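Local coordinates for protein nicotinamide riboside transporter PnuC (Neisseria mucosa ATCC 25996, PDB 4QTN) that probably carries nicotinamide riboside, a form of vitamin B3, across the inner membrane as a homotrimeric transporter, at residues Y95-H109 and V166-Y178. Residues are numbered along the deposited sequence; the frame is centred on the assembly and turned at random.
Sequences YVPVQFVGFAMWRKH and VSIVAQVLMILRY. With NNR (Nicotinamide riboside), chain I.
Gly-102 and Ile-175 bring the two transmembrane helix segments closest, CA to CA 4.9 Å. The segments run roughly parallel, their N-to-C directions 27° apart. They spread toward Tyr-95, whose CA is 7.8 Å from that of Gln-171. Ile-175 CG2 sits on Gly-102 CA and also meets Val-98 CG1. The methyl CE of Met-105, a selenomethionine, lies against CB and CD1 of Ile-175. At the wide end the Tyr-95 ring bridges the gap. Its OH accepts a bond from Ser-167 OG (2.9 Å) and gives a weak one to Ser-167 O. The ribose carbon C4R of the bound nicotinamide riboside lies over one face of this ring, offset toward its rim, 3.5 Å above the plane. Gln-171 runs obliquely past the ring toward the same ligand.

At the end that is probably cytoplasmic, Trp-106 NE1 donates to Met-174 O in the indole plane (2.9 Å, 164° at the hydrogen). Arg-177 N reaches the same oxygen from the opposite face of its carbonyl plane, within the Schellman motif that ends helix 158-175. Met-174 CE lies over one indole face, toward the rim, while its selenium faces the ligand. Arg-177 bends twice, at chi2 and chi3, and its guanidinium lies flat on His-109, planes 7° apart. His-109 ND1 bonds to Met-105 O in the ring plane, which, with the stacked guanidinium, would restrain the ring's rotation.

The chemistry is thus divided: apolar packing at the close approach, polar links at both ends. Trp-106 ties the helices at the C-terminal end of helix 158-175. Beside the riboside, Ser-167 probably steadies the Tyr-95 ring against the sugar.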
loop_
_atom_site.group_PDB
_atom_site.type_symbol
_atom_site.label_atom_id
_atom_site.label_comp_id
_atom_site.label_asym_id
_atom_site.label_seq_id
_atom_site.Cartn_x
_atom_site.Cartn_y
_atom_site.Cartn_z
ATOM N N TYR C 95 23.096 -10.280 -9.363
ATOM C CA TYR C 95 23.174 -8.813 -9.255
ATOM C C TYR C 95 24.616 -8.281 -9.285
ATOM O O TYR C 95 24.865 -7.216 -9.840
ATOM C CB TYR C 95 22.443 -8.286 -8.007
ATOM C CG TYR C 95 20.930 -8.400 -8.040
ATOM C CD1 TYR C 95 20.241 -8.649 -9.239
ATOM C CD2 TYR C 95 20.177 -8.215 -6.875
ATOM C CE1 TYR C 95 18.842 -8.748 -9.262
ATOM C CE2 TYR C 95 18.782 -8.312 -6.883
ATOM C CZ TYR C 95 18.117 -8.578 -8.075
ATOM O OH TYR C 95 16.739 -8.675 -8.082
ATOM N N VAL C 96 25.557 -9.025 -8.700
ATOM C CA VAL C 96 26.934 -8.528 -8.560
ATOM C C VAL C 96 27.693 -8.410 -9.901
ATOM O O VAL C 96 28.317 -7.377 -10.175
ATOM C CB VAL C 96 27.753 -9.321 -7.514
ATOM C CG1 VAL C 96 29.190 -8.827 -7.474
ATOM C CG2 VAL C 96 27.126 -9.170 -6.143
ATOM N N PRO C 97 27.630 -9.447 -10.750
ATOM C CA PRO C 97 28.219 -9.215 -12.073
ATOM C C PRO C 97 27.424 -8.167 -12.880
ATOM O O PRO C 97 28.016 -7.271 -13.481
ATOM C CB PRO C 97 28.163 -10.597 -12.745
ATOM C CG PRO C 97 27.178 -11.383 -11.951
ATOM C CD PRO C 97 27.202 -10.838 -10.555
ATOM N N VAL C 98 26.098 -8.248 -12.821
ATOM C CA VAL C 98 25.228 -7.391 -13.631
ATOM C C VAL C 98 25.438 -5.885 -13.370
ATOM O O VAL C 98 25.239 -5.066 -14.269
ATOM C CB VAL C 98 23.739 -7.786 -13.475
ATOM C CG1 VAL C 98 22.828 -6.760 -14.120
ATOM C CG2 VAL C 98 23.497 -9.146 -14.095
ATOM N N GLN C 99 25.874 -5.532 -12.157
ATOM C CA GLN C 99 26.227 -4.144 -11.851
ATOM C C GLN C 99 27.176 -3.556 -12.902
ATOM O O GLN C 99 26.992 -2.415 -13.345
ATOM C CB GLN C 99 26.841 -4.022 -10.450
ATOM C CG GLN C 99 25.842 -4.158 -9.314
ATOM C CD GLN C 99 24.609 -3.285 -9.503
ATOM O OE1 GLN C 99 24.703 -2.059 -9.574
ATOM N NE2 GLN C 99 23.442 -3.919 -9.589
ATOM N N PHE C 100 28.187 -4.338 -13.302
ATOM C CA PHE C 100 29.163 -3.874 -14.303
ATOM C C PHE C 100 28.552 -3.905 -15.687
ATOM O O PHE C 100 28.548 -2.893 -16.393
ATOM C CB PHE C 100 30.441 -4.711 -14.271
ATOM C CG PHE C 100 31.113 -4.734 -12.940
ATOM C CD1 PHE C 100 32.026 -3.743 -12.590
ATOM C CD2 PHE C 100 30.844 -5.754 -12.026
ATOM C CE1 PHE C 100 32.654 -3.759 -11.343
ATOM C CE2 PHE C 100 31.470 -5.777 -10.787
ATOM C CZ PHE C 100 32.374 -4.775 -10.442
ATOM N N VAL C 101 28.024 -5.072 -16.063
ATOM C CA VAL C 101 27.245 -5.240 -17.294
ATOM C C VAL C 101 26.289 -4.062 -17.515
ATOM O O VAL C 101 26.286 -3.436 -18.590
ATOM C CB VAL C 101 26.414 -6.532 -17.235
ATOM C CG1 VAL C 101 25.946 -6.919 -18.619
ATOM C CG2 VAL C 101 27.227 -7.649 -16.614
ATOM N N GLY C 102 25.471 -3.787 -16.496
ATOM C CA GLY C 102 24.608 -2.621 -16.464
ATOM C C GLY C 102 25.322 -1.305 -16.723
ATOM O O GLY C 102 24.891 -0.522 -17.573
ATOM N N PHE C 103 26.419 -1.052 -16.005
ATOM C CA PHE C 103 27.170 0.197 -16.203
ATOM C C PHE C 103 27.665 0.332 -17.638
ATOM O O PHE C 103 27.671 1.429 -18.199
ATOM C CB PHE C 103 28.345 0.311 -15.235
ATOM C CG PHE C 103 29.169 1.554 -15.440
ATOM C CD1 PHE C 103 28.573 2.819 -15.377
ATOM C CD2 PHE C 103 30.524 1.469 -15.730
ATOM C CE1 PHE C 103 29.319 3.971 -15.583
ATOM C CE2 PHE C 103 31.276 2.619 -15.937
ATOM C CZ PHE C 103 30.671 3.872 -15.861
ATOM N N ALA C 104 28.078 -0.798 -18.216
ATOM C CA ALA C 104 28.484 -0.876 -19.614
ATOM C C ALA C 104 27.400 -0.340 -20.538
ATOM O O ALA C 104 27.603 0.672 -21.213
ATOM C CB ALA C 104 28.837 -2.316 -19.985
HETATM N N MSE C 105 26.239 -1.004 -20.542
HETATM C CA MSE C 105 25.196 -0.744 -21.546
HETATM C C MSE C 105 24.421 0.507 -21.292
HETATM O O MSE C 105 23.923 1.119 -22.231
HETATM C CB MSE C 105 24.191 -1.854 -21.583
HETATM C CG MSE C 105 24.836 -3.172 -21.869
HETATM SE SE MSE C 105 23.470 -4.461 -21.368
HETATM C CE MSE C 105 23.643 -4.334 -19.412
ATOM N N TRP C 106 24.254 0.873 -20.024
ATOM C CA TRP C 106 23.681 2.172 -19.696
ATOM C C TRP C 106 24.623 3.284 -20.182
ATOM O O TRP C 106 24.191 4.204 -20.882
ATOM C CB TRP C 106 23.420 2.298 -18.196
ATOM C CG TRP C 106 21.997 1.947 -17.753
ATOM C CD1 TRP C 106 21.248 0.873 -18.155
ATOM C CD2 TRP C 106 21.209 2.635 -16.768
ATOM N NE1 TRP C 106 20.036 0.864 -17.502
ATOM C CE2 TRP C 106 19.986 1.932 -16.644
ATOM C CE3 TRP C 106 21.413 3.784 -15.980
ATOM C CZ2 TRP C 106 18.968 2.345 -15.771
ATOM C CZ3 TRP C 106 20.398 4.195 -15.115
ATOM C CH2 TRP C 106 19.196 3.474 -15.015
ATOM N N ARG C 107 25.917 3.154 -19.855
ATOM C CA ARG C 107 26.944 4.155 -20.226
ATOM C C ARG C 107 26.818 4.645 -21.657
ATOM O O ARG C 107 27.056 5.812 -21.941
ATOM C CB ARG C 107 28.354 3.598 -19.998
ATOM C CG ARG C 107 29.459 4.659 -20.023
ATOM C CD ARG C 107 30.837 4.037 -19.845
ATOM N NE ARG C 107 31.025 2.892 -20.729
ATOM C CZ ARG C 107 32.030 2.031 -20.643
ATOM N NH1 ARG C 107 32.107 1.015 -21.494
ATOM N NH2 ARG C 107 32.959 2.180 -19.708
ATOM N N LYS C 108 26.448 3.743 -22.556
ATOM C CA LYS C 108 26.321 4.068 -23.973
ATOM C C LYS C 108 25.089 4.909 -24.316
ATOM O O LYS C 108 25.015 5.458 -25.391
ATOM C CB LYS C 108 26.335 2.785 -24.819
ATOM C CG LYS C 108 27.526 2.655 -25.761
ATOM C CD LYS C 108 27.918 1.206 -25.959
ATOM C CE LYS C 108 26.708 0.289 -25.887
ATOM N NZ LYS C 108 27.094 -1.155 -25.913
ATOM N N HIS C 109 24.128 5.005 -23.401
ATOM C CA HIS C 109 22.800 5.547 -23.749
ATOM C C HIS C 109 22.295 6.637 -22.807
ATOM O O HIS C 109 21.147 6.599 -22.354
ATOM C CB HIS C 109 21.769 4.417 -23.889
ATOM C CG HIS C 109 22.007 3.537 -25.073
ATOM N ND1 HIS C 109 22.759 2.383 -25.003
ATOM C CD2 HIS C 109 21.639 3.668 -26.369
ATOM C CE1 HIS C 109 22.825 1.830 -26.201
ATOM N NE2 HIS C 109 22.155 2.590 -27.048
ATOM N N VAL C 166 11.137 -13.524 -10.878
ATOM C CA VAL C 166 10.639 -12.172 -11.087
ATOM C C VAL C 166 11.770 -11.167 -10.953
ATOM O O VAL C 166 11.928 -10.298 -11.805
ATOM C CB VAL C 166 9.465 -11.840 -10.117
ATOM C CG1 VAL C 166 9.109 -10.370 -10.157
ATOM C CG2 VAL C 166 8.239 -12.682 -10.448
ATOM N N SER C 167 12.606 -11.336 -9.933
ATOM C CA SER C 167 13.756 -10.439 -9.733
ATOM C C SER C 167 14.795 -10.446 -10.866
ATOM O O SER C 167 15.388 -9.403 -11.163
ATOM C CB SER C 167 14.433 -10.693 -8.393
ATOM O OG SER C 167 14.068 -9.695 -7.452
ATOM N N ILE C 168 15.025 -11.618 -11.482
ATOM C CA ILE C 168 15.969 -11.716 -12.613
ATOM C C ILE C 168 15.416 -10.998 -13.828
ATOM O O ILE C 168 16.076 -10.127 -14.373
ATOM C CB ILE C 168 16.327 -13.176 -12.979
ATOM C CG1 ILE C 168 16.806 -13.936 -11.742
ATOM C CG2 ILE C 168 17.403 -13.211 -14.072
ATOM C CD1 ILE C 168 16.648 -15.438 -11.847
ATOM N N VAL C 169 14.185 -11.347 -14.220
ATOM C CA VAL C 169 13.471 -10.672 -15.322
ATOM C C VAL C 169 13.454 -9.137 -15.177
ATOM O O VAL C 169 13.817 -8.405 -16.124
ATOM C CB VAL C 169 12.036 -11.230 -15.482
ATOM C CG1 VAL C 169 11.088 -10.200 -16.105
ATOM C CG2 VAL C 169 12.073 -12.504 -16.301
ATOM N N ALA C 170 13.045 -8.659 -13.997
ATOM C CA ALA C 170 13.128 -7.237 -13.659
ATOM C C ALA C 170 14.527 -6.661 -13.911
ATOM O O ALA C 170 14.670 -5.630 -14.581
ATOM C CB ALA C 170 12.723 -7.019 -12.220
ATOM N N GLN C 171 15.555 -7.335 -13.390
ATOM C CA GLN C 171 16.937 -6.851 -13.521
ATOM C C GLN C 171 17.344 -6.746 -14.980
ATOM O O GLN C 171 18.172 -5.897 -15.354
ATOM C CB GLN C 171 17.905 -7.771 -12.779
ATOM C CG GLN C 171 19.310 -7.210 -12.651
ATOM C CD GLN C 171 19.333 -5.837 -11.995
ATOM O OE1 GLN C 171 18.616 -5.580 -11.038
ATOM N NE2 GLN C 171 20.165 -4.959 -12.507
ATOM N N VAL C 172 16.742 -7.607 -15.803
ATOM C CA VAL C 172 17.100 -7.731 -17.204
ATOM C C VAL C 172 16.486 -6.616 -18.049
ATOM O O VAL C 172 17.197 -5.961 -18.825
ATOM C CB VAL C 172 16.758 -9.140 -17.748
ATOM C CG1 VAL C 172 16.332 -9.086 -19.216
ATOM C CG2 VAL C 172 17.946 -10.077 -17.544
ATOM N N LEU C 173 15.185 -6.371 -17.871
ATOM C CA LEU C 173 14.563 -5.154 -18.404
ATOM C C LEU C 173 15.292 -3.858 -17.969
ATOM O O LEU C 173 15.462 -2.923 -18.773
ATOM C CB LEU C 173 13.096 -5.084 -18.020
ATOM C CG LEU C 173 12.232 -6.222 -18.571
ATOM C CD1 LEU C 173 11.157 -6.621 -17.578
ATOM C CD2 LEU C 173 11.611 -5.874 -19.913
HETATM N N MSE C 174 15.744 -3.813 -16.713
HETATM C CA MSE C 174 16.395 -2.601 -16.174
HETATM C C MSE C 174 17.709 -2.269 -16.864
HETATM O O MSE C 174 17.891 -1.149 -17.329
HETATM C CB MSE C 174 16.542 -2.686 -14.669
HETATM C CG MSE C 174 17.068 -1.391 -14.079
HETATM SE SE MSE C 174 18.712 -1.881 -13.135
HETATM C CE MSE C 174 19.846 -0.331 -13.566
ATOM N N ILE C 175 18.623 -3.232 -16.964
ATOM C CA ILE C 175 19.861 -2.985 -17.721
ATOM C C ILE C 175 19.565 -2.665 -19.184
ATOM O O ILE C 175 20.200 -1.796 -19.770
ATOM C CB ILE C 175 20.889 -4.141 -17.627
ATOM C CG1 ILE C 175 20.249 -5.488 -17.953
ATOM C CG2 ILE C 175 21.546 -4.165 -16.259
ATOM C CD1 ILE C 175 21.253 -6.597 -18.137
ATOM N N LEU C 176 18.565 -3.346 -19.754
ATOM C CA LEU C 176 18.093 -3.063 -21.129
ATOM C C LEU C 176 17.307 -1.730 -21.311
ATOM O O LEU C 176 16.843 -1.447 -22.411
ATOM C CB LEU C 176 17.252 -4.223 -21.661
ATOM C CG LEU C 176 17.935 -5.463 -22.253
ATOM C CD1 LEU C 176 17.035 -6.053 -23.328
ATOM C CD2 LEU C 176 19.325 -5.170 -22.814
ATOM N N ARG C 177 17.125 -0.961 -20.221
ATOM C CA ARG C 177 16.507 0.393 -20.267
ATOM C C ARG C 177 14.980 0.444 -20.542
ATOM O O ARG C 177 14.488 1.408 -21.114
ATOM C CB ARG C 177 17.249 1.289 -21.258
ATOM C CG ARG C 177 18.625 1.702 -20.797
ATOM C CD ARG C 177 19.635 1.695 -21.933
ATOM N NE ARG C 177 19.111 2.330 -23.134
ATOM C CZ ARG C 177 19.105 1.766 -24.335
ATOM N NH1 ARG C 177 19.634 0.549 -24.510
ATOM N NH2 ARG C 177 18.585 2.423 -25.367
ATOM N N TYR C 178 14.239 -0.577 -20.121
ATOM C CA TYR C 178 12.794 -0.611 -20.382
ATOM C C TYR C 178 11.987 -0.173 -19.181
ATOM O O TYR C 178 12.279 -0.552 -18.051
ATOM C CB TYR C 178 12.347 -2.002 -20.855
ATOM C CG TYR C 178 12.765 -2.301 -22.281
ATOM C CD1 TYR C 178 12.113 -1.697 -23.368
ATOM C CD2 TYR C 178 13.832 -3.145 -22.547
ATOM C CE1 TYR C 178 12.503 -1.952 -24.670
ATOM C CE2 TYR C 178 14.236 -3.403 -23.847
ATOM C CZ TYR C 178 13.568 -2.807 -24.907
ATOM O OH TYR C 178 13.976 -3.062 -26.199
HETATM O O2R NNR I . 20.220 -2.253 -9.479
HETATM C C2R NNR I . 19.275 -2.756 -8.382
HETATM C C3R NNR I . 20.022 -3.719 -7.452
HETATM O O3R NNR I . 21.020 -4.327 -8.141
HETATM C C4R NNR I . 18.995 -4.757 -7.049
HETATM C C5R NNR I . 18.284 -4.402 -5.678
HETATM O O5R NNR I . 17.074 -5.223 -5.553
HETATM O O4R NNR I . 18.129 -4.784 -8.023
HETATM C C1R NNR I . 18.277 -3.427 -8.873
HETATM N N1 NNR I . 17.017 -2.662 -8.816
HETATM C C2 NNR I . 16.038 -2.952 -7.854
HETATM C C6 NNR I . 16.794 -1.644 -9.714
HETATM C C5 NNR I . 15.591 -0.901 -9.649
HETATM C C4 NNR I . 14.628 -1.204 -8.710
HETATM C C3 NNR I . 14.841 -2.202 -7.809
HETATM C C7 NNR I . 13.774 -2.476 -6.763
HETATM O O7 NNR I . 13.689 -3.550 -6.245
HETATM N N7 NNR I . 12.868 -1.426 -6.384
#